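Local coordinates for protein oxidoreductase, short-chain dehydrogenase/reductase family (Aeromonas hydrophila subsp. hydrophila, PDB 3L6E) that probably reduces a keto substrate, perhaps 3-dehydrosphinganine of sphingolipid metabolism, using a nicotinamide nucleotide, at residues 17-21 with 42-47; 133-138 with 178-182; 30-35 with 51-57. All blocks are in the same frame, centred on the assembly; numbering follows the deposited sequence.

Interaction 1 (17-21 with 42-47). Unlike the reference sequence in segment 42-47: Gln42 (reference Glu), Leu45 (reference Glu).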
ATOM      1  N   ARG A  17     -11.407   5.484 -15.426  1.00 24.39           N
ATOM      2  CA  ARG A  17     -12.793   5.905 -15.169  1.00 24.97           C
ATOM      3  C   ARG A  17     -13.054   5.916 -13.674  1.00 25.00           C
ATOM      4  O   ARG A  17     -13.436   6.948 -13.119  1.00 25.83           O
ATOM      5  CB  ARG A  17     -13.806   4.958 -15.837  1.00 25.65           C
ATOM      6  CG  ARG A  17     -14.458   5.416 -17.135  1.00 40.37           C
ATOM      7  CD  ARG A  17     -15.721   4.560 -17.461  1.00 26.35           C
ATOM      8  NE  ARG A  17     -16.404   4.073 -16.254  1.00 40.44           N
ATOM      9  CZ  ARG A  17     -17.681   4.297 -15.933  1.00 26.30           C
ATOM     10  NH1 ARG A  17     -18.173   3.810 -14.806  1.00 39.66           N
ATOM     11  NH2 ARG A  17     -18.468   5.002 -16.734  1.00 40.34           N
ATOM     12  N   ALA A  18     -12.822   4.780 -13.010  1.00 23.53           N
ATOM     13  CA  ALA A  18     -13.120   4.660 -11.580  1.00 22.57           C
ATOM     14  C   ALA A  18     -12.329   5.671 -10.739  1.00 22.52           C
ATOM     15  O   ALA A  18     -12.856   6.266  -9.796  1.00 22.95           O
ATOM     16  CB  ALA A  18     -12.861   3.218 -11.080  1.00 22.12           C
ATOM     17  N   LEU A  19     -11.055   5.834 -11.066  1.00 21.84           N
ATOM     18  CA  LEU A  19     -10.216   6.787 -10.366  1.00 21.36           C
ATOM     19  C   LEU A  19     -10.716   8.208 -10.582  1.00 21.70           C
ATOM     20  O   LEU A  19     -10.720   8.984  -9.649  1.00 21.89           O
ATOM     21  CB  LEU A  19      -8.752   6.673 -10.791  1.00 20.35           C
ATOM     22  CG  LEU A  19      -7.932   5.441 -10.370  1.00 26.52           C
ATOM     23  CD1 LEU A  19      -6.742   5.266 -11.288  1.00 19.22           C
ATOM     24  CD2 LEU A  19      -7.476   5.518  -8.919  1.00 19.81           C
ATOM     25  N   THR A  20     -11.133   8.537 -11.809  1.00 22.53           N
ATOM     26  CA  THR A  20     -11.615   9.875 -12.133  1.00 21.82           C
ATOM     27  C   THR A  20     -12.866  10.159 -11.335  1.00 22.80           C
ATOM     28  O   THR A  20     -12.962  11.199 -10.696  1.00 23.46           O
ATOM     29  CB  THR A  20     -11.908  10.069 -13.628  1.00 21.27           C
ATOM     30  OG1 THR A  20     -10.711   9.893 -14.381  1.00 18.07           O
ATOM     31  CG2 THR A  20     -12.452  11.484 -13.917  1.00 18.30           C
ATOM     32  N   ILE A  21     -13.813   9.220 -11.370  1.00 22.90           N
ATOM     33  CA  ILE A  21     -15.057   9.316 -10.622  1.00 22.10           C
ATOM     34  C   ILE A  21     -14.800   9.546  -9.136  1.00 22.47           C
ATOM     35  O   ILE A  21     -15.427  10.408  -8.521  1.00 21.71           O
ATOM     36  CB  ILE A  21     -15.979   8.075 -10.832  1.00 21.08           C
ATOM     37  CG1 ILE A  21     -16.339   7.921 -12.315  1.00 21.59           C
ATOM     38  CG2 ILE A  21     -17.234   8.182  -9.937  1.00 21.10           C
ATOM     39  CD1 ILE A  21     -17.135   6.690 -12.674  1.00 18.91           C
ATOM     40  N   GLN A  42     -18.275  10.491 -22.786  1.00 32.44           N
ATOM     41  CA  GLN A  42     -19.228   9.789 -21.923  1.00 32.33           C
ATOM     42  C   GLN A  42     -18.958  10.193 -20.467  1.00 31.21           C
ATOM     43  O   GLN A  42     -19.878  10.328 -19.669  1.00 30.77           O
ATOM     44  CB  GLN A  42     -19.179   8.254 -22.158  1.00 33.26           C
ATOM     45  CG  GLN A  42     -18.698   7.371 -20.986  1.00 42.96           C
ATOM     46  CD  GLN A  42     -18.231   5.942 -21.387  1.00 35.04           C
ATOM     47  OE1 GLN A  42     -17.670   5.212 -20.556  1.00 43.04           O
ATOM     48  NE2 GLN A  42     -18.441   5.558 -22.652  1.00 42.93           N
ATOM     49  N   GLN A  43     -17.685  10.415 -20.145  1.00 30.47           N
ATOM     50  CA  GLN A  43     -17.293  10.851 -18.821  1.00 29.46           C
ATOM     51  C   GLN A  43     -17.632  12.331 -18.585  1.00 28.75           C
ATOM     52  O   GLN A  43     -17.997  12.717 -17.469  1.00 28.12           O
ATOM     53  CB  GLN A  43     -15.809  10.573 -18.590  1.00 30.03           C
ATOM     54  CG  GLN A  43     -15.432   9.094 -18.471  1.00 33.10           C
ATOM     55  CD  GLN A  43     -15.935   8.438 -17.194  1.00 30.93           C
ATOM     56  OE1 GLN A  43     -16.982   7.771 -17.193  1.00 33.42           O
ATOM     57  NE2 GLN A  43     -15.184   8.607 -16.101  1.00 33.15           N
ATOM     58  N   GLU A  44     -17.499  13.152 -19.626  1.00 28.66           N
ATOM     59  CA  GLU A  44     -17.883  14.562 -19.548  1.00 29.66           C
ATOM     60  C   GLU A  44     -19.395  14.711 -19.322  1.00 29.20           C
ATOM     61  O   GLU A  44     -19.821  15.538 -18.516  1.00 28.39           O
ATOM     62  CB  GLU A  44     -17.409  15.352 -20.791  1.00 30.57           C
ATOM     63  CG  GLU A  44     -15.916  15.713 -20.755  1.00 44.51           C
ATOM     64  CD  GLU A  44     -15.496  16.735 -21.818  1.00 31.98           C
ATOM     65  OE1 GLU A  44     -15.341  16.354 -23.002  1.00 44.77           O
ATOM     66  OE2 GLU A  44     -15.291  17.915 -21.462  1.00 44.75           O
ATOM     67  N   LEU A  45     -20.177  13.871 -20.007  1.00 29.43           N
ATOM     68  CA  LEU A  45     -21.640  13.797 -19.862  1.00 29.81           C
ATOM     69  C   LEU A  45     -22.042  13.371 -18.447  1.00 29.59           C
ATOM     70  O   LEU A  45     -23.023  13.864 -17.888  1.00 29.25           O
ATOM     71  CB  LEU A  45     -22.216  12.814 -20.896  1.00 30.31           C
ATOM     72  CG  LEU A  45     -23.652  12.975 -21.414  1.00 48.08           C
ATOM     73  CD1 LEU A  45     -23.687  12.903 -22.938  1.00 30.94           C
ATOM     74  CD2 LEU A  45     -24.602  11.943 -20.808  1.00 30.82           C
ATOM     75  N   LEU A  46     -21.270  12.457 -17.867  1.00 29.57           N
ATOM     76  CA  LEU A  46     -21.535  11.991 -16.510  1.00 29.49           C
ATOM     77  C   LEU A  46     -21.136  13.003 -15.430  1.00 29.02           C
ATOM     78  O   LEU A  46     -21.869  13.182 -14.466  1.00 29.94           O
ATOM     79  CB  LEU A  46     -20.849  10.639 -16.253  1.00 29.68           C
ATOM     80  CG  LEU A  46     -21.028   9.975 -14.878  1.00 38.05           C
ATOM     81  CD1 LEU A  46     -22.408   9.327 -14.721  1.00 29.84           C
ATOM     82  CD2 LEU A  46     -19.938   8.948 -14.625  1.00 29.74           C
ATOM     83  N   LEU A  47     -19.988  13.658 -15.592  1.00 27.82           N
ATOM     84  CA  LEU A  47     -19.391  14.425 -14.497  1.00 27.11           C
ATOM     85  C   LEU A  47     -19.364  15.936 -14.720  1.00 27.85           C
ATOM     86  O   LEU A  47     -19.073  16.699 -13.781  1.00 27.76           O
ATOM     87  CB  LEU A  47     -17.992  13.892 -14.140  1.00 25.85           C
ATOM     88  CG  LEU A  47     -17.845  12.383 -13.871  1.00 29.11           C
ATOM     89  CD1 LEU A  47     -16.365  11.954 -13.876  1.00 25.22           C
ATOM     90  CD2 LEU A  47     -18.559  11.941 -12.583  1.00 25.57           C
TER
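Gln43 OE1 lies against the side chain of Arg17, 3.2 Å from its NH2, and it also touches the CG and CD methylenes. It comes at the guanidinium obliquely, with the amide and guanidinium planes turned 49° apart. A second carbonyl oxygen, Gln42 OE1 at the end of an extended chain, approaches Arg17 CD at 3.7 Å. Gln43 is bent at chi2, and this fold swings its amide over the Arg17 chain until Gln43 CD is 3.4 Å from Arg17 CG. The other end of that amide is less well served: Gln43 NE2 is buried between Arg17 CG and Ile21 CG1 and finds no polar partner in the model.

Further along, the contact becomes apolar. Thr20 OG1 sits beside the backbone N (chi1 -62°) and bonds to Gly16 O of its own helix, which leaves CG2 turned to Leu47 CD1, 3.9 Å away. Ile21 CD1 meets Leu46 CD2 at 4.1 Å and also packs against one face of the Arg17 guanidinium.

These are neighbouring helices on one side of a Rossmann-type sheet, their short axes 11.8 Å apart, and Thr20 and Gln43 both rest on Met32 of strand 29-34 beneath. Chemically the seam grades from polar to apolar: the arginine charge may be eased, mainly by Gln43 OE1 with Gln42 OE1 more distant, while the buried NE2 is a likely cost.

Interaction 2 (133-138 with 178-182)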
ATOM      1  N   VAL A 133       0.436   3.809 -12.323  1.00 23.74           N
ATOM      2  CA  VAL A 133      -0.272   2.540 -12.220  1.00 25.67           C
ATOM      3  C   VAL A 133       0.430   1.512 -13.108  1.00 27.89           C
ATOM      4  O   VAL A 133       0.503   1.672 -14.323  1.00 27.65           O
ATOM      5  CB  VAL A 133      -1.763   2.649 -12.627  1.00 25.25           C
ATOM      6  CG1 VAL A 133      -2.478   1.302 -12.421  1.00 28.34           C
ATOM      7  CG2 VAL A 133      -2.451   3.694 -11.801  1.00 27.65           C
ATOM      8  N   LEU A 134       0.997   0.491 -12.478  1.00 29.92           N
ATOM      9  CA  LEU A 134       1.567  -0.629 -13.198  1.00 32.62           C
ATOM     10  C   LEU A 134       0.580  -1.820 -13.099  1.00 35.06           C
ATOM     11  O   LEU A 134       0.803  -2.782 -12.373  1.00 35.38           O
ATOM     12  CB  LEU A 134       2.976  -0.943 -12.661  1.00 32.48           C
ATOM     13  CG  LEU A 134       4.077   0.136 -12.806  1.00 21.33           C
ATOM     14  CD1 LEU A 134       3.893   1.336 -11.858  1.00 32.28           C
ATOM     15  CD2 LEU A 134       5.433  -0.480 -12.552  1.00 32.06           C
ATOM     16  N   SER A 135      -0.536  -1.723 -13.817  1.00 37.65           N
ATOM     17  CA  SER A 135      -1.634  -2.692 -13.663  1.00 40.52           C
ATOM     18  C   SER A 135      -1.325  -4.050 -14.299  1.00 43.24           C
ATOM     19  O   SER A 135      -0.501  -4.152 -15.215  1.00 43.62           O
ATOM     20  CB  SER A 135      -2.950  -2.119 -14.188  1.00 40.55           C
ATOM     21  OG  SER A 135      -2.848  -1.763 -15.556  1.00 59.35           O
ATOM     22  N   SER A 136      -1.975  -5.093 -13.789  1.00 45.18           N
ATOM     23  CA  SER A 136      -1.652  -6.458 -14.179  1.00 46.87           C
ATOM     24  C   SER A 136      -2.926  -7.235 -14.497  1.00 48.57           C
ATOM     25  O   SER A 136      -3.530  -7.853 -13.615  1.00 48.49           O
ATOM     26  CB  SER A 136      -0.851  -7.144 -13.069  1.00 46.58           C
ATOM     27  OG  SER A 136       0.180  -7.949 -13.602  1.00 55.51           O
ATOM     28  N   ALA A 137      -3.314  -7.191 -15.771  1.00 50.46           N
ATOM     29  CA  ALA A 137      -4.542  -7.819 -16.280  1.00 51.89           C
ATOM     30  C   ALA A 137      -4.639  -9.313 -15.982  1.00 53.23           C
ATOM     31  O   ALA A 137      -3.700 -10.073 -16.241  1.00 53.14           O
ATOM     32  CB  ALA A 137      -4.671  -7.569 -17.775  1.00 52.09           C
ATOM     33  N   ALA A 138      -5.783  -9.719 -15.434  1.00 54.82           N
ATOM     34  CA  ALA A 138      -6.045 -11.121 -15.105  1.00 56.69           C
ATOM     35  C   ALA A 138      -6.148 -12.035 -16.339  1.00 58.37           C
ATOM     36  O   ALA A 138      -7.154 -12.031 -17.056  1.00 58.59           O
ATOM     37  CB  ALA A 138      -7.302 -11.241 -14.233  1.00 56.70           C
ATOM     38  N   PRO A 178      -2.136  -2.732  -8.923  1.00 20.89           N
ATOM     39  CA  PRO A 178      -3.335  -3.575  -8.904  1.00 22.50           C
ATOM     40  C   PRO A 178      -3.080  -4.809  -9.750  1.00 24.39           C
ATOM     41  O   PRO A 178      -2.993  -4.678 -10.961  1.00 24.98           O
ATOM     42  CB  PRO A 178      -4.385  -2.729  -9.642  1.00 22.19           C
ATOM     43  CG  PRO A 178      -3.700  -1.451 -10.054  1.00 34.91           C
ATOM     44  CD  PRO A 178      -2.227  -1.656  -9.924  1.00 21.20           C
ATOM     45  N   SER A 179      -2.948  -5.975  -9.128  1.00 25.81           N
ATOM     46  CA  SER A 179      -2.778  -7.235  -9.859  1.00 27.53           C
ATOM     47  C   SER A 179      -4.076  -8.008  -9.927  1.00 30.29           C
ATOM     48  O   SER A 179      -4.576  -8.490  -8.904  1.00 29.81           O
ATOM     49  CB  SER A 179      -1.730  -8.121  -9.193  1.00 26.77           C
ATOM     50  OG  SER A 179      -0.430  -7.763  -9.602  1.00 41.06           O
ATOM     51  N   GLY A 180      -4.620  -8.136 -11.135  1.00 32.79           N
ATOM     52  CA  GLY A 180      -5.790  -8.986 -11.354  1.00 34.69           C
ATOM     53  C   GLY A 180      -7.009  -8.223 -11.824  1.00 36.71           C
ATOM     54  O   GLY A 180      -8.142  -8.581 -11.489  1.00 37.01           O
ATOM     55  N   ILE A 181      -6.778  -7.175 -12.605  1.00 38.79           N
ATOM     56  CA  ILE A 181      -7.867  -6.406 -13.179  1.00 42.03           C
ATOM     57  C   ILE A 181      -8.382  -7.094 -14.466  1.00 45.72           C
ATOM     58  O   ILE A 181      -7.645  -7.846 -15.115  1.00 46.01           O
ATOM     59  CB  ILE A 181      -7.451  -4.923 -13.391  1.00 41.79           C
ATOM     60  CG1 ILE A 181      -8.672  -3.997 -13.337  1.00 52.11           C
ATOM     61  CG2 ILE A 181      -6.623  -4.742 -14.663  1.00 52.31           C
ATOM     62  CD1 ILE A 181      -9.016  -3.505 -11.933  1.00 41.14           C
ATOM     63  N   ARG A 182      -9.644  -6.859 -14.815  1.00 48.96           N
ATOM     64  CA  ARG A 182     -10.304  -7.590 -15.917  1.00 52.19           C
ATOM     65  C   ARG A 182     -10.020  -7.060 -17.329  1.00 54.45           C
ATOM     66  O   ARG A 182      -9.674  -5.887 -17.499  1.00 54.25           O
ATOM     67  CB  ARG A 182     -11.821  -7.654 -15.684  1.00 52.92           C
ATOM     68  CG  ARG A 182     -12.419  -6.455 -14.941  1.00 62.74           C
ATOM     69  CD  ARG A 182     -13.947  -6.518 -14.884  1.00 53.85           C
ATOM     70  NE  ARG A 182     -14.460  -7.878 -14.681  1.00 63.06           N
ATOM     71  CZ  ARG A 182     -14.946  -8.359 -13.536  1.00 54.45           C
ATOM     72  NH1 ARG A 182     -15.380  -9.614 -13.483  1.00 62.93           N
ATOM     73  NH2 ARG A 182     -15.005  -7.595 -12.448  1.00 63.07           N
TER
HETATM   74  O   HOH W   1       0.816  -5.033 -11.126  1.00 20.76           O
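Backbone hydrogen bonds between Ser136, Ala138 and residues 178-181 carry this contact. Ser136 N donates to Pro178 O at 3.0 Å, in the carbonyl plane. Ser136 O then receives Gly180 N at 2.7 Å and, much more weakly, Ile181 N. The straightest bond runs from Ala138 N to Ile181 O, 2.7 Å with 173° at the hydrogen. That same oxygen also takes a CA-H...O contact from Ala137 CA, at 3.3 Å. Gly180 adopts a positive phi at which the backbone leaves no room for a CB beside the preceding carbonyl oxygen.

The apolar side-chain pair is Val133 with Pro178: Val133 CG1, anti to its backbone N (chi1 -177°), lies against Pro178 CG at 3.8 Å, the two side chains crossing at about a right angle. Among the serines, Ser179 OG rests against Ser136 CB at 3.5 Å, whereas Ser136 OG is hydrogen-bonded to Lys152. One water donates to Leu134 O at 2.6 Å and reaches Ser179 OG only weakly.

Helix 145-165 links the two strands in one beta-alpha-beta unit and carries Lys152, probably within the family's YxxxK motif. In this family the first strand's end usually bears the active-site serine; the second runs out through Pro-Ser-Gly, probably in place of the PG motif. The bonds fix main chain to main chain, so the departing loops are set against each other largely independently of side-chain rotation.

Interaction 3 (30-35 with 51-57); sequences VSMMGR and VIGIVAD. Unlike the reference sequence in segment 51-57: Val55 (reference Ala). With SO4 (sulfate ion), chain C.
Met32, modelled as selenomethionine, leans across onto Val51 and Gly53. Its CB starts 3.4 Å from Ile52 O, and CG continues past the same oxygen. SE comes next, 4.0 Å from Val51 CB. A turn at the last torsion (chi3 -57°) then brings CE over the neighbouring strand, where it meets Gly53 N at 3.7 Å and Val51 CG2. Leu40 and Glu44 of helix 37-47 pack against this side chain.

Beneath it runs a parallel ladder: Met32 N donates to Ile52 O, and Met32 O accepts Ile54 N at 2.8 Å, nearly along the C=O axis. Strand 29-34, helix 37-47 and strand 51-55 make a right-handed beta-alpha-beta crossover of the Rossmann fold, with 51-55 at the sheet's edge. Where strand 29-34 ends, Arg35 N donates to a sulfate oxygen, O2, at 2.7 Å and 172°. Gly12 N and Arg36 NE bind the same ion, consistent with a pocket for a cofactor phosphate, though the sulfate probably came from the crystallisation liquor.

On the other face, Ser31 OG, bonded to His5, touches Ile52 CD1. The bent chain of Arg35 stacks its guanidinium over the Asp57 carboxylate, planes 15° apart; the long NE to OD1 salt bridge, 3.9 Å, is purely electrostatic, with OD1 well out of the guanidinium plane.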
ATOM      1  N   VAL A  30     -10.667  17.312 -12.483  1.00 21.52           N
ATOM      2  CA  VAL A  30      -9.838  16.288 -13.116  1.00 20.98           C
ATOM      3  C   VAL A  30      -9.646  16.538 -14.597  1.00 20.41           C
ATOM      4  O   VAL A  30     -10.615  16.631 -15.325  1.00 19.50           O
ATOM      5  CB  VAL A  30     -10.409  14.859 -12.868  1.00 20.15           C
ATOM      6  CG1 VAL A  30      -9.529  13.825 -13.497  1.00 12.74           C
ATOM      7  CG2 VAL A  30     -10.525  14.582 -11.396  1.00 12.04           C
ATOM      8  N   SER A  31      -8.392  16.674 -15.027  1.00 20.95           N
ATOM      9  CA  SER A  31      -8.088  16.731 -16.450  1.00 22.12           C
ATOM     10  C   SER A  31      -7.897  15.299 -16.948  1.00 23.91           C
ATOM     11  O   SER A  31      -6.891  14.641 -16.625  1.00 23.42           O
ATOM     12  CB  SER A  31      -6.830  17.549 -16.708  1.00 21.29           C
ATOM     13  OG  SER A  31      -7.096  18.922 -16.556  1.00 45.00           O
HETATM   14  N   MSE A  32      -8.877  14.807 -17.691  1.00 26.01           N
HETATM   15  CA  MSE A  32      -8.840  13.424 -18.177  1.00 28.91           C
HETATM   16  C   MSE A  32      -8.059  13.340 -19.482  1.00 28.51           C
HETATM   17  O   MSE A  32      -8.420  13.982 -20.457  1.00 28.99           O
HETATM   18  CB  MSE A  32     -10.261  12.895 -18.392  1.00 31.59           C
HETATM   19  CG  MSE A  32     -11.179  13.057 -17.194  1.00 28.92           C
HETATM   20 SE   MSE A  32     -12.981  12.400 -17.540  1.00 36.94          SE
HETATM   21  CE  MSE A  32     -13.434  13.483 -19.091  1.00 28.71           C
HETATM   22  N   MSE A  33      -6.996  12.553 -19.507  1.00 28.05           N
HETATM   23  CA  MSE A  33      -6.288  12.317 -20.770  1.00 28.76           C
HETATM   24  C   MSE A  33      -6.483  10.894 -21.270  1.00 27.59           C
HETATM   25  O   MSE A  33      -6.324   9.949 -20.507  1.00 26.92           O
HETATM   26  CB  MSE A  33      -4.803  12.617 -20.634  1.00 30.21           C
HETATM   27  CG  MSE A  33      -4.523  14.078 -20.291  1.00 23.74           C
HETATM   28 SE   MSE A  33      -2.618  14.389 -20.135  0.87 33.98          SE
HETATM   29  CE  MSE A  33      -2.707  16.256 -19.521  1.00 23.35           C
ATOM     30  N   GLY A  34      -6.825  10.761 -22.551  1.00 26.80           N
ATOM     31  CA  GLY A  34      -7.068   9.457 -23.140  1.00 27.04           C
ATOM     32  C   GLY A  34      -6.996   9.438 -24.652  1.00 27.49           C
ATOM     33  O   GLY A  34      -7.143  10.464 -25.314  1.00 27.19           O
ATOM     34  N   ARG A  35      -6.748   8.251 -25.192  1.00 28.46           N
ATOM     35  CA  ARG A  35      -6.657   8.039 -26.642  1.00 29.15           C
ATOM     36  C   ARG A  35      -8.033   7.951 -27.303  1.00 28.21           C
ATOM     37  O   ARG A  35      -8.165   8.198 -28.499  1.00 28.64           O
ATOM     38  CB  ARG A  35      -5.905   6.733 -26.904  1.00 30.80           C
ATOM     39  CG  ARG A  35      -4.505   6.883 -27.445  1.00 41.33           C
ATOM     40  CD  ARG A  35      -4.446   6.453 -28.905  1.00 32.14           C
ATOM     41  NE  ARG A  35      -4.792   7.527 -29.837  1.00 41.32           N
ATOM     42  CZ  ARG A  35      -4.615   7.467 -31.157  1.00 33.06           C
ATOM     43  NH1 ARG A  35      -4.093   6.378 -31.726  1.00 41.11           N
ATOM     44  NH2 ARG A  35      -4.961   8.499 -31.914  1.00 41.21           N
ATOM     45  N   VAL A  51     -14.720  18.038 -14.836  1.00 24.51           N
ATOM     46  CA  VAL A  51     -13.674  17.415 -15.650  1.00 24.13           C
ATOM     47  C   VAL A  51     -13.591  18.037 -17.037  1.00 23.24           C
ATOM     48  O   VAL A  51     -14.515  18.705 -17.481  1.00 22.55           O
ATOM     49  CB  VAL A  51     -13.917  15.878 -15.838  1.00 24.27           C
ATOM     50  CG1 VAL A  51     -13.861  15.118 -14.491  1.00 21.21           C
ATOM     51  CG2 VAL A  51     -15.236  15.630 -16.559  1.00 21.01           C
ATOM     52  N   ILE A  52     -12.470  17.798 -17.708  1.00 23.37           N
ATOM     53  CA  ILE A  52     -12.370  17.970 -19.154  1.00 23.50           C
ATOM     54  C   ILE A  52     -11.706  16.752 -19.772  1.00 23.41           C
ATOM     55  O   ILE A  52     -10.793  16.163 -19.183  1.00 23.62           O
ATOM     56  CB  ILE A  52     -11.491  19.162 -19.562  1.00 23.40           C
ATOM     57  CG1 ILE A  52     -10.474  19.443 -18.464  1.00 26.83           C
ATOM     58  CG2 ILE A  52     -12.329  20.356 -19.895  1.00 27.45           C
ATOM     59  CD1 ILE A  52      -9.111  19.724 -18.966  1.00 24.34           C
ATOM     60  N   GLY A  53     -12.145  16.420 -20.978  1.00 23.25           N
ATOM     61  CA  GLY A  53     -11.494  15.417 -21.799  1.00 23.90           C
ATOM     62  C   GLY A  53     -10.486  16.075 -22.719  1.00 24.55           C
ATOM     63  O   GLY A  53     -10.845  16.886 -23.572  1.00 24.12           O
ATOM     64  N   ILE A  54      -9.218  15.741 -22.516  1.00 25.29           N
ATOM     65  CA  ILE A  54      -8.167  16.102 -23.452  1.00 26.61           C
ATOM     66  C   ILE A  54      -7.812  14.829 -24.210  1.00 27.31           C
ATOM     67  O   ILE A  54      -7.383  13.842 -23.616  1.00 26.51           O
ATOM     68  CB  ILE A  54      -6.914  16.635 -22.711  1.00 26.97           C
ATOM     69  CG1 ILE A  54      -7.248  17.900 -21.922  1.00 23.24           C
ATOM     70  CG2 ILE A  54      -5.771  16.874 -23.683  1.00 23.57           C
ATOM     71  CD1 ILE A  54      -6.445  18.014 -20.654  1.00 26.48           C
ATOM     72  N   VAL A  55      -8.039  14.824 -25.514  1.00 28.74           N
ATOM     73  CA  VAL A  55      -7.639  13.675 -26.314  1.00 29.64           C
ATOM     74  C   VAL A  55      -6.156  13.853 -26.604  1.00 31.16           C
ATOM     75  O   VAL A  55      -5.717  14.942 -26.975  1.00 30.75           O
ATOM     76  CB  VAL A  55      -8.449  13.532 -27.611  1.00 29.37           C
ATOM     77  CG1 VAL A  55      -7.956  12.331 -28.424  1.00 37.03           C
ATOM     78  CG2 VAL A  55      -9.933  13.369 -27.304  1.00 36.68           C
ATOM     79  N   ALA A  56      -5.395  12.778 -26.391  1.00 32.75           N
ATOM     80  CA  ALA A  56      -3.953  12.769 -26.585  1.00 33.99           C
ATOM     81  C   ALA A  56      -3.466  11.337 -26.759  1.00 34.63           C
ATOM     82  O   ALA A  56      -3.978  10.426 -26.118  1.00 34.33           O
ATOM     83  CB  ALA A  56      -3.258  13.406 -25.390  1.00 34.13           C
ATOM     84  N   ASP A  57      -2.481  11.151 -27.632  1.00 35.77           N
ATOM     85  CA  ASP A  57      -1.744   9.898 -27.695  1.00 37.07           C
ATOM     86  C   ASP A  57      -0.412  10.144 -27.005  1.00 37.01           C
ATOM     87  O   ASP A  57       0.456  10.825 -27.540  1.00 37.30           O
ATOM     88  CB  ASP A  57      -1.552   9.426 -29.144  1.00 38.28           C
ATOM     89  CG  ASP A  57      -1.118   7.963 -29.237  1.00 50.18           C
ATOM     90  OD1 ASP A  57      -1.269   7.222 -28.238  1.00 39.44           O
ATOM     91  OD2 ASP A  57      -0.632   7.549 -30.311  1.00 38.93           O
TER
HETATM   92  S   SO4 C 500      -7.606   5.514 -23.036  1.00 33.59           S
HETATM   93  O1  SO4 C 500      -8.746   5.451 -23.939  1.00 35.85           O
HETATM   94  O2  SO4 C 500      -6.414   5.993 -23.730  1.00 35.69           O
HETATM   95  O3  SO4 C 500      -7.991   6.462 -21.999  1.00 35.93           O
HETATM   96  O4  SO4 C 500      -7.344   4.177 -22.492  1.00 35.56           O

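In the fold
From the N terminus the chain runs through helix 14-25, strand 29-34, helix 37-47 and strand 51-55. Interaction 1 closes when 42-47 returns to 17-21, and by then interaction 3 has opened at 30-35, to close at 51-57; the two cross. They touch as well, so the helix pair packs directly on the strands at that edge of the sheet. Interaction 2 comes later, in series, joining 133-138 to 178-182 around helix 145-165. It reaches the same parallel sheet on the opposite side of the chain's centre, about 21 Å from interaction 3 between centres and about 11 Å at the nearest atoms.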